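Local atomic coordinates of putative phosphatase (DUF442) (PDB entry 3GXH), a protein that probably acts as a phosphatase of the dual-specificity and tyrosine phosphatase clan, although its substrate and biological role are not established. Residues Ala114-Leu119 with Ala146-Val151; Ala106-Ser111 with Asn135-Ile140; Gln31-Leu36 with Pro57-Leu62. One frame throughout, in Å; residues are numbered along the deposited sequence.

Contact 1: Ala114-Leu119 with Ala146-Val151; sequences AYLYQL and ALLTEV
The two end methyls of L116 meet the isopropyl group of V151, and this is the tightest side-chain meeting between 114-119 and 146-151. CD1 of L116 lies 4.0 Å from CB of V151, while CD2 of L116 comes to 3.9 Å from CG1 of V151, so the fork of the leucine spans the base and one branch of the valine. The two side chains pass one another at a slant. V151 contributes this branch because its CG1 stands opposite the backbone N (chi1 168°). L148, one helical turn earlier, supplies the second wall: its CD1 lies 4.1 Å from CD1 of L116. CD2 of L116 also rests 3.9 Å from the carbonyl O of L148, a van der Waals contact against the backbone. That oxygen accepts a hydrogen bond from S152 OG, and L116 touches the S152 side chain as well.

Both segments are helical. They come nearest at L116 and L148, whose CA atoms are 7.2 Å apart, and about 209 Å² of surface is buried between them. Further out, L148 packs on M131 and L147 on V82, while Y115 lies against P125, M127 and T130. The connection that follows helix 108-120 thus borders the interface together with helix 82-94.

No hydrogen bond crosses between the segments; the backbone bonds seen run within each helix, such as L119 N to Y115 O and V151 N to L147 O. What holds helix 142-154 against helix 108-120 here is therefore apolar burial and the fit of branched side chains.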
loop_
_atom_site.group_PDB
_atom_site.type_symbol
_atom_site.label_atom_id
_atom_site.label_comp_id
_atom_site.label_asym_id
_atom_site.label_seq_id
_atom_site.Cartn_x
_atom_site.Cartn_y
_atom_site.Cartn_z
ATOM N N ALA A 114 4.549 3.040 -1.272
ATOM C CA ALA A 114 4.136 3.673 -2.518
ATOM C C ALA A 114 5.107 4.793 -2.910
ATOM O O ALA A 114 5.474 4.928 -4.092
ATOM C CB ALA A 114 2.706 4.235 -2.420
ATOM N N TYR A 115 5.543 5.594 -1.964
ATOM C CA TYR A 115 6.530 6.635 -2.236
ATOM C C TYR A 115 7.800 6.025 -2.820
ATOM O O TYR A 115 8.314 6.500 -3.838
ATOM C CB TYR A 115 6.849 7.381 -0.948
ATOM C CG TYR A 115 8.047 8.268 -1.081
ATOM C CD1 TYR A 115 7.973 9.421 -1.844
ATOM C CD2 TYR A 115 9.279 7.918 -0.515
ATOM C CE1 TYR A 115 9.080 10.236 -2.015
ATOM C CE2 TYR A 115 10.399 8.733 -0.669
ATOM C CZ TYR A 115 10.292 9.874 -1.416
ATOM O OH TYR A 115 11.427 10.694 -1.568
ATOM N N LEU A 116 8.303 4.940 -2.198
ATOM C CA LEU A 116 9.528 4.368 -2.683
ATOM C C LEU A 116 9.361 3.793 -4.082
ATOM O O LEU A 116 10.303 3.865 -4.908
ATOM C CB LEU A 116 10.040 3.299 -1.720
ATOM C CG LEU A 116 10.603 3.902 -0.428
ATOM C CD1 LEU A 116 10.939 2.773 0.545
ATOM C CD2 LEU A 116 11.841 4.806 -0.644
ATOM N N TYR A 117 8.199 3.233 -4.377
ATOM C CA TYR A 117 7.929 2.679 -5.679
ATOM C C TYR A 117 7.915 3.764 -6.725
ATOM O O TYR A 117 8.536 3.629 -7.795
ATOM C CB TYR A 117 6.596 1.914 -5.673
ATOM C CG TYR A 117 6.103 1.550 -7.040
ATOM C CD1 TYR A 117 6.652 0.470 -7.711
ATOM C CD2 TYR A 117 5.106 2.317 -7.689
ATOM C CE1 TYR A 117 6.200 0.128 -8.993
ATOM C CE2 TYR A 117 4.671 1.982 -8.979
ATOM C CZ TYR A 117 5.217 0.887 -9.585
ATOM O OH TYR A 117 4.785 0.589 -10.872
ATOM N N GLN A 118 7.190 4.826 -6.464
ATOM C CA GLN A 118 7.129 5.913 -7.435
ATOM C C GLN A 118 8.509 6.525 -7.649
ATOM O O GLN A 118 8.887 6.880 -8.779
ATOM C CB GLN A 118 6.114 6.951 -7.032
ATOM C CG GLN A 118 4.695 6.373 -7.021
ATOM C CD GLN A 118 3.603 7.369 -6.692
ATOM O OE1 GLN A 118 3.790 8.320 -5.909
ATOM N NE2 GLN A 118 2.414 7.134 -7.286
ATOM N N LEU A 119 9.254 6.658 -6.554
ATOM C CA LEU A 119 10.609 7.210 -6.629
ATOM C C LEU A 119 11.486 6.338 -7.518
ATOM O O LEU A 119 12.157 6.837 -8.440
ATOM C CB LEU A 119 11.161 7.358 -5.207
ATOM C CG LEU A 119 12.521 8.014 -5.111
ATOM C CD1 LEU A 119 12.424 9.470 -5.594
ATOM C CD2 LEU A 119 13.000 7.944 -3.661
ATOM N N ALA A 146 15.624 5.439 8.101
ATOM C CA ALA A 146 16.798 4.752 7.576
ATOM C C ALA A 146 16.463 3.897 6.364
ATOM O O ALA A 146 17.207 3.853 5.377
ATOM C CB ALA A 146 17.463 3.854 8.673
ATOM N N LEU A 147 15.334 3.228 6.421
ATOM C CA LEU A 147 14.826 2.405 5.313
ATOM C C LEU A 147 14.637 3.283 4.086
ATOM O O LEU A 147 15.116 2.963 2.972
ATOM C CB LEU A 147 13.511 1.717 5.658
ATOM C CG LEU A 147 12.876 0.885 4.539
ATOM C CD1 LEU A 147 13.711 -0.351 4.271
ATOM C CD2 LEU A 147 11.424 0.548 4.877
ATOM N N LEU A 148 13.921 4.381 4.259
ATOM C CA LEU A 148 13.648 5.266 3.144
ATOM C C LEU A 148 14.921 5.838 2.516
ATOM O O LEU A 148 15.051 5.884 1.288
ATOM C CB LEU A 148 12.698 6.376 3.524
ATOM C CG LEU A 148 11.179 6.018 3.425
ATOM C CD1 LEU A 148 10.833 4.728 4.185
ATOM C CD2 LEU A 148 10.369 7.221 3.900
ATOM N N THR A 149 15.875 6.221 3.345
ATOM C CA THR A 149 17.146 6.795 2.869
ATOM C C THR A 149 17.912 5.727 2.107
ATOM O O THR A 149 18.441 5.986 1.018
ATOM C CB THR A 149 17.974 7.325 4.053
ATOM O OG1 THR A 149 17.294 8.424 4.686
ATOM C CG2 THR A 149 19.409 7.757 3.601
ATOM N N GLU A 150 17.977 4.527 2.646
ATOM C CA GLU A 150 18.765 3.428 2.061
ATOM C C GLU A 150 18.189 3.048 0.709
ATOM O O GLU A 150 18.932 2.857 -0.258
ATOM C CB GLU A 150 18.766 2.191 2.983
ATOM C CG GLU A 150 19.581 0.977 2.428
ATOM C CD GLU A 150 19.878 -0.130 3.480
ATOM O OE1 GLU A 150 19.588 0.057 4.695
ATOM O OE2 GLU A 150 20.416 -1.199 3.081
ATOM N N VAL A 151 16.869 2.946 0.626
ATOM C CA VAL A 151 16.259 2.489 -0.617
ATOM C C VAL A 151 16.331 3.589 -1.646
ATOM O O VAL A 151 16.565 3.271 -2.845
ATOM C CB VAL A 151 14.802 2.070 -0.436
ATOM C CG1 VAL A 151 14.100 1.870 -1.821
ATOM C CG2 VAL A 151 14.704 0.822 0.352
#

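Contact 2: Ala106-Ser111 with Asn135-Ile140; sequences ANYRAS and NDELAI. With SO4 (sulfate ion), chain D.
A single direct hydrogen bond joins the two segments: Y108 OH donates to E137 OE1 at 2.7 Å. A water appears to bridge the same side chains, donating to Y108 OH and, over a doubtfully short distance, to E137 OE2. The oxygen OE1 sits at the edge of the phenol, in the ring plane, and the hydroxyl meets it on its syn side, 33° out of the carboxylate plane. Ring and carboxylate are turned 27° apart, while the side chains run at about a right angle to one another. E137 reaches across on an extended chain beyond CG.

The backbone of Y108 belongs to an anion-binding loop. A sulfate, probably from the crystallisation liquor, accepts from Y108 N through O1 at 2.9 Å and from A106 N through O3 at 3.3 Å, with L105 N adding another donor. R109 grips O4 twice, by its N at 3.0 Å and by NH1 at 3.0 Å. Its CG lies beside the backbone N (chi1 -72°), and the chain then extends before the guanidinium turns back, edge-on, to the anion. NE of R109 is held by V75 O. This cradle at the start of a helix resembles the P-loop of protein tyrosine phosphatases, the sulfate probably marking where a substrate phosphate would bind.

The backbone O of N107 accepts S111 OG at 2.7 Å, nearly in line with the carbonyl bond, and its side-chain ND2 bonds to A14 O and S24 OG, the latter on strand 22-25. W134 meets the Y108 ring and donates to Y108 O. The contact thus ties the N-terminal end of helix 108-120 to the loop between helices 127-130 and 142-154, and W144 of the latter helix touches R109.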
loop_
_atom_site.group_PDB
_atom_site.type_symbol
_atom_site.label_atom_id
_atom_site.label_comp_id
_atom_site.label_asym_id
_atom_site.label_seq_id
_atom_site.Cartn_x
_atom_site.Cartn_y
_atom_site.Cartn_z
ATOM N N ALA A 106 -3.500 1.646 8.752
ATOM C CA ALA A 106 -3.705 3.078 8.699
ATOM C C ALA A 106 -2.901 3.872 7.656
ATOM O O ALA A 106 -2.770 5.083 7.741
ATOM C CB ALA A 106 -3.524 3.684 10.125
ATOM N N ASN A 107 -2.387 3.141 6.688
ATOM C CA ASN A 107 -1.679 3.673 5.546
ATOM C C ASN A 107 -0.319 4.278 5.870
ATOM O O ASN A 107 0.182 5.051 5.062
ATOM C CB ASN A 107 -2.542 4.647 4.719
ATOM C CG ASN A 107 -2.121 4.709 3.211
ATOM O OD1 ASN A 107 -1.285 3.947 2.751
ATOM N ND2 ASN A 107 -2.755 5.586 2.480
ATOM N N TYR A 108 0.334 3.868 6.963
ATOM C CA TYR A 108 1.720 4.327 7.191
ATOM C C TYR A 108 2.664 3.472 6.347
ATOM O O TYR A 108 3.346 3.963 5.434
ATOM C CB TYR A 108 2.115 4.232 8.643
ATOM C CG TYR A 108 1.626 5.370 9.487
ATOM C CD1 TYR A 108 0.293 5.533 9.782
ATOM C CD2 TYR A 108 2.522 6.234 10.066
ATOM C CE1 TYR A 108 -0.130 6.547 10.659
ATOM C CE2 TYR A 108 2.105 7.280 10.929
ATOM C CZ TYR A 108 0.765 7.408 11.202
ATOM O OH TYR A 108 0.316 8.411 12.077
ATOM N N ARG A 109 2.696 2.169 6.568
ATOM C CA ARG A 109 3.551 1.276 5.769
ATOM C C ARG A 109 3.263 1.475 4.279
ATOM O O ARG A 109 4.220 1.614 3.457
ATOM C CB ARG A 109 3.301 -0.200 6.091
ATOM C CG ARG A 109 3.813 -0.666 7.428
ATOM C CD ARG A 109 2.968 -1.923 7.750
ATOM N NE ARG A 109 3.328 -2.712 8.911
ATOM C CZ ARG A 109 2.880 -2.505 10.136
ATOM N NH1 ARG A 109 2.217 -1.398 10.479
ATOM N NH2 ARG A 109 3.181 -3.367 11.080
ATOM N N ALA A 110 1.997 1.445 3.860
ATOM C CA ALA A 110 1.641 1.464 2.454
ATOM C C ALA A 110 1.979 2.762 1.750
ATOM O O ALA A 110 2.474 2.742 0.621
ATOM C CB ALA A 110 0.136 1.054 2.249
ATOM N N SER A 111 1.749 3.897 2.375
ATOM C CA SER A 111 2.105 5.174 1.722
ATOM C C SER A 111 3.640 5.322 1.599
ATOM O O SER A 111 4.109 5.867 0.591
ATOM C CB SER A 111 1.484 6.370 2.432
ATOM O OG SER A 111 2.008 6.565 3.747
ATOM N N ASN A 135 1.367 12.176 8.807
ATOM C CA ASN A 135 1.108 13.370 9.570
ATOM C C ASN A 135 2.385 13.945 10.120
ATOM O O ASN A 135 2.446 14.296 11.301
ATOM C CB ASN A 135 0.125 13.033 10.699
ATOM C CG ASN A 135 -0.660 14.218 11.124
ATOM O OD1 ASN A 135 -0.566 14.657 12.270
ATOM N ND2 ASN A 135 -1.417 14.787 10.192
ATOM N N ASP A 136 3.407 14.023 9.269
ATOM C CA ASP A 136 4.732 14.518 9.620
ATOM C C ASP A 136 5.499 13.797 10.775
ATOM O O ASP A 136 6.349 14.404 11.424
ATOM C CB ASP A 136 4.667 16.027 9.911
ATOM N N GLU A 137 5.234 12.508 11.000
ATOM C CA GLU A 137 5.837 11.758 12.119
ATOM C C GLU A 137 7.040 10.919 11.693
ATOM O O GLU A 137 7.595 10.166 12.480
ATOM C CB GLU A 137 4.789 10.807 12.724
ATOM C CG GLU A 137 3.648 11.539 13.434
ATOM C CD GLU A 137 2.384 10.719 13.562
ATOM O OE1 GLU A 137 2.403 9.505 13.307
ATOM O OE2 GLU A 137 1.358 11.325 13.949
ATOM N N LEU A 138 7.471 11.028 10.439
ATOM C CA LEU A 138 8.571 10.192 10.025
ATOM C C LEU A 138 9.814 10.340 10.931
ATOM O O LEU A 138 10.484 9.368 11.193
ATOM C CB LEU A 138 8.951 10.445 8.557
ATOM C CG LEU A 138 10.126 9.649 8.016
ATOM C CD1 LEU A 138 9.966 8.167 8.203
ATOM C CD2 LEU A 138 10.373 9.948 6.479
ATOM N N ALA A 139 10.110 11.553 11.396
ATOM C CA ALA A 139 11.244 11.778 12.309
ATOM C C ALA A 139 11.159 10.957 13.611
ATOM O O ALA A 139 12.182 10.569 14.194
ATOM C CB ALA A 139 11.368 13.266 12.637
ATOM N N ILE A 140 9.937 10.676 14.041
ATOM C CA ILE A 140 9.701 9.869 15.234
ATOM C C ILE A 140 10.264 8.443 15.111
ATOM O O ILE A 140 10.540 7.800 16.125
ATOM C CB ILE A 140 8.171 9.825 15.534
ATOM C CG1 ILE A 140 7.673 11.242 15.779
ATOM C CG2 ILE A 140 7.815 8.953 16.747
ATOM C CD1 ILE A 140 6.155 11.319 16.083
HETATM S S SO4 D . 0.066 1.133 9.664
HETATM O O1 SO4 D . -0.603 2.303 9.188
HETATM O O2 SO4 D . 0.415 1.257 11.080
HETATM O O3 SO4 D . -0.799 -0.029 9.504
HETATM O O4 SO4 D . 1.253 0.887 8.822
HETATM O O HOH W 1 -0.904 10.261 14.389
#

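Contact 3: Gln31-Leu36 with Pro57-Leu62; sequences QQFSLL and PDEGKL
Within the parallel part of the sheet, strands 43-46 and 69-72 are joined by a beta-alpha-beta crossover through helix 59-65, and F33 of helix 30-38 packs against E59 and L62 on the first turn of that helix. The far end of the F33 ring points at the glutamate: CZ of F33 is 3.7 Å from CD of E59 and 3.8 Å from its OE2. Ring and carboxylate planes are 49° apart, so the two flat groups are neither stacked nor perpendicular. The ring also meets L62 obliquely, with F33 CD2 lying 3.9 Å from L62 CB. Farther along the same side chain, F33 CE2 is 4.2 Å from L62 CD1. The ring reaches these partners with CG placed beside its own backbone N (chi1 -74°), and both cross it at about a right angle.

E59 takes part through an extended chain whose CG stands opposite the backbone N (chi1 179°), which carries the carboxylate inward past V44 and N46. There its OE2 is hydrogen-bonded to H103 NE2 on strand 100-103. The turn that presents E59 is fixed at its start by D58, the N-cap residue, whose OD1 accepts from K61 N at 3.2 Å, met from above the carboxylate plane. P28 packs on F33, and H56 on L62.

Between the segments there is no hydrogen bond, and their union rests on the phenylalanine ring. F33 sets carbon against the carboxylate carbon of E59 while H103 NE2 satisfies OE2, so the buried glutamate is held by van der Waals contact on one side and by a polar bond on another.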
loop_
_atom_site.group_PDB
_atom_site.type_symbol
_atom_site.label_atom_id
_atom_site.label_comp_id
_atom_site.label_asym_id
_atom_site.label_seq_id
_atom_site.Cartn_x
_atom_site.Cartn_y
_atom_site.Cartn_z
ATOM N N GLN A 31 -17.002 -5.598 3.361
ATOM C CA GLN A 31 -17.835 -5.001 2.319
ATOM C C GLN A 31 -17.060 -4.056 1.432
ATOM O O GLN A 31 -17.345 -3.942 0.234
ATOM C CB GLN A 31 -19.080 -4.371 2.949
ATOM C CG GLN A 31 -18.863 -3.478 4.015
ATOM C CD GLN A 31 -18.707 -4.123 5.468
ATOM O OE1 GLN A 31 -18.406 -5.386 5.722
ATOM N NE2 GLN A 31 -18.839 -3.211 6.466
ATOM N N GLN A 32 -16.073 -3.390 1.988
ATOM C CA GLN A 32 -15.235 -2.453 1.221
ATOM C C GLN A 32 -14.392 -3.181 0.156
ATOM O O GLN A 32 -14.049 -2.586 -0.866
ATOM C CB GLN A 32 -14.376 -1.557 2.121
ATOM C CG GLN A 32 -15.238 -0.562 2.864
ATOM C CD GLN A 32 -14.531 0.138 3.960
ATOM O OE1 GLN A 32 -13.565 -0.391 4.511
ATOM N NE2 GLN A 32 -15.039 1.347 4.319
ATOM N N PHE A 33 -14.074 -4.468 0.346
ATOM C CA PHE A 33 -13.381 -5.164 -0.724
ATOM C C PHE A 33 -14.265 -5.279 -1.957
ATOM O O PHE A 33 -13.765 -5.226 -3.084
ATOM C CB PHE A 33 -12.915 -6.539 -0.266
ATOM C CG PHE A 33 -11.747 -6.492 0.651
ATOM C CD1 PHE A 33 -10.538 -5.971 0.222
ATOM C CD2 PHE A 33 -11.792 -6.978 1.954
ATOM C CE1 PHE A 33 -9.409 -5.891 1.067
ATOM C CE2 PHE A 33 -10.658 -6.861 2.791
ATOM C CZ PHE A 33 -9.496 -6.322 2.335
ATOM N N SER A 34 -15.562 -5.471 -1.767
ATOM C CA SER A 34 -16.481 -5.448 -2.918
ATOM C C SER A 34 -16.507 -4.089 -3.612
ATOM O O SER A 34 -16.578 -4.005 -4.848
ATOM C CB SER A 34 -17.879 -5.885 -2.483
ATOM O OG SER A 34 -17.857 -7.294 -2.220
ATOM N N LEU A 35 -16.446 -3.017 -2.830
ATOM C CA LEU A 35 -16.429 -1.664 -3.414
ATOM C C LEU A 35 -15.145 -1.483 -4.248
ATOM O O LEU A 35 -15.155 -0.909 -5.331
ATOM C CB LEU A 35 -16.482 -0.580 -2.324
ATOM C CG LEU A 35 -17.731 -0.601 -1.431
ATOM C CD1 LEU A 35 -17.573 0.514 -0.412
ATOM C CD2 LEU A 35 -18.979 -0.386 -2.283
ATOM N N LEU A 36 -14.028 -1.986 -3.732
ATOM C CA LEU A 36 -12.763 -1.954 -4.469
ATOM C C LEU A 36 -12.879 -2.670 -5.805
ATOM O O LEU A 36 -12.442 -2.133 -6.850
ATOM C CB LEU A 36 -11.625 -2.556 -3.634
ATOM C CG LEU A 36 -11.209 -1.601 -2.501
ATOM C CD1 LEU A 36 -10.517 -2.398 -1.360
ATOM C CD2 LEU A 36 -10.282 -0.435 -3.040
ATOM N N PRO A 57 -9.136 -12.457 9.909
ATOM C CA PRO A 57 -8.610 -13.827 10.123
ATOM C C PRO A 57 -8.069 -14.442 8.792
ATOM O O PRO A 57 -7.138 -15.240 8.841
ATOM C CB PRO A 57 -9.799 -14.594 10.621
ATOM C CG PRO A 57 -10.640 -13.560 11.303
ATOM C CD PRO A 57 -10.465 -12.292 10.491
ATOM N N ASP A 58 -8.651 -14.070 7.662
ATOM C CA ASP A 58 -8.199 -14.566 6.342
ATOM C C ASP A 58 -8.550 -13.526 5.291
ATOM O O ASP A 58 -9.554 -13.636 4.585
ATOM C CB ASP A 58 -8.852 -15.884 6.057
ATOM C CG ASP A 58 -8.275 -16.600 4.830
ATOM O OD1 ASP A 58 -7.483 -15.959 4.104
ATOM O OD2 ASP A 58 -8.626 -17.762 4.612
ATOM N N GLU A 59 -7.698 -12.509 5.214
ATOM C CA GLU A 59 -7.926 -11.443 4.271
ATOM C C GLU A 59 -7.963 -11.977 2.844
ATOM O O GLU A 59 -8.769 -11.519 2.013
ATOM C CB GLU A 59 -6.920 -10.312 4.414
ATOM C CG GLU A 59 -7.205 -9.210 3.366
ATOM C CD GLU A 59 -6.458 -7.941 3.568
ATOM O OE1 GLU A 59 -6.422 -7.400 4.690
ATOM O OE2 GLU A 59 -5.924 -7.454 2.533
ATOM N N GLY A 60 -7.064 -12.904 2.537
ATOM C CA GLY A 60 -7.018 -13.413 1.166
ATOM C C GLY A 60 -8.304 -14.049 0.689
ATOM O O GLY A 60 -8.660 -13.965 -0.492
ATOM N N LYS A 61 -9.011 -14.725 1.601
ATOM C CA LYS A 61 -10.301 -15.247 1.310
ATOM C C LYS A 61 -11.253 -14.132 0.897
ATOM O O LYS A 61 -11.972 -14.217 -0.096
ATOM C CB LYS A 61 -10.856 -16.030 2.502
ATOM C CG LYS A 61 -12.229 -16.617 2.272
ATOM C CD LYS A 61 -12.713 -17.415 3.509
ATOM C CE LYS A 61 -14.097 -18.053 3.273
ATOM N NZ LYS A 61 -15.235 -17.119 3.487
ATOM N N LEU A 62 -11.259 -13.051 1.672
ATOM C CA LEU A 62 -12.139 -11.934 1.355
ATOM C C LEU A 62 -11.792 -11.304 0.005
ATOM O O LEU A 62 -12.683 -10.944 -0.784
ATOM C CB LEU A 62 -12.098 -10.864 2.440
ATOM C CG LEU A 62 -12.350 -11.327 3.881
ATOM C CD1 LEU A 62 -12.332 -10.099 4.864
ATOM C CD2 LEU A 62 -13.611 -12.111 3.977
#

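Overall arrangement
Contacts 1 and 3 are buried helix-helix packings without a hydrogen bond across them, whereas contact 2 is a polar surface contact made by one direct hydrogen bond, next to a bound sulfate. Contacts 1 and 2 share helix 108-120, their segments alternate along the chain, and they touch where CD2 of L148 lies 3.8 Å from CD2 of L138; their centres are about 12 Å apart. Contact 3 stands apart on the opposite side of the chain's centre from contact 1, the two centres being about 28 Å apart. The chemistry also differs: contact 1 joins aliphatic branches, while contact 3 sets an aromatic ring against a leucine and the carboxylate of a buried glutamate.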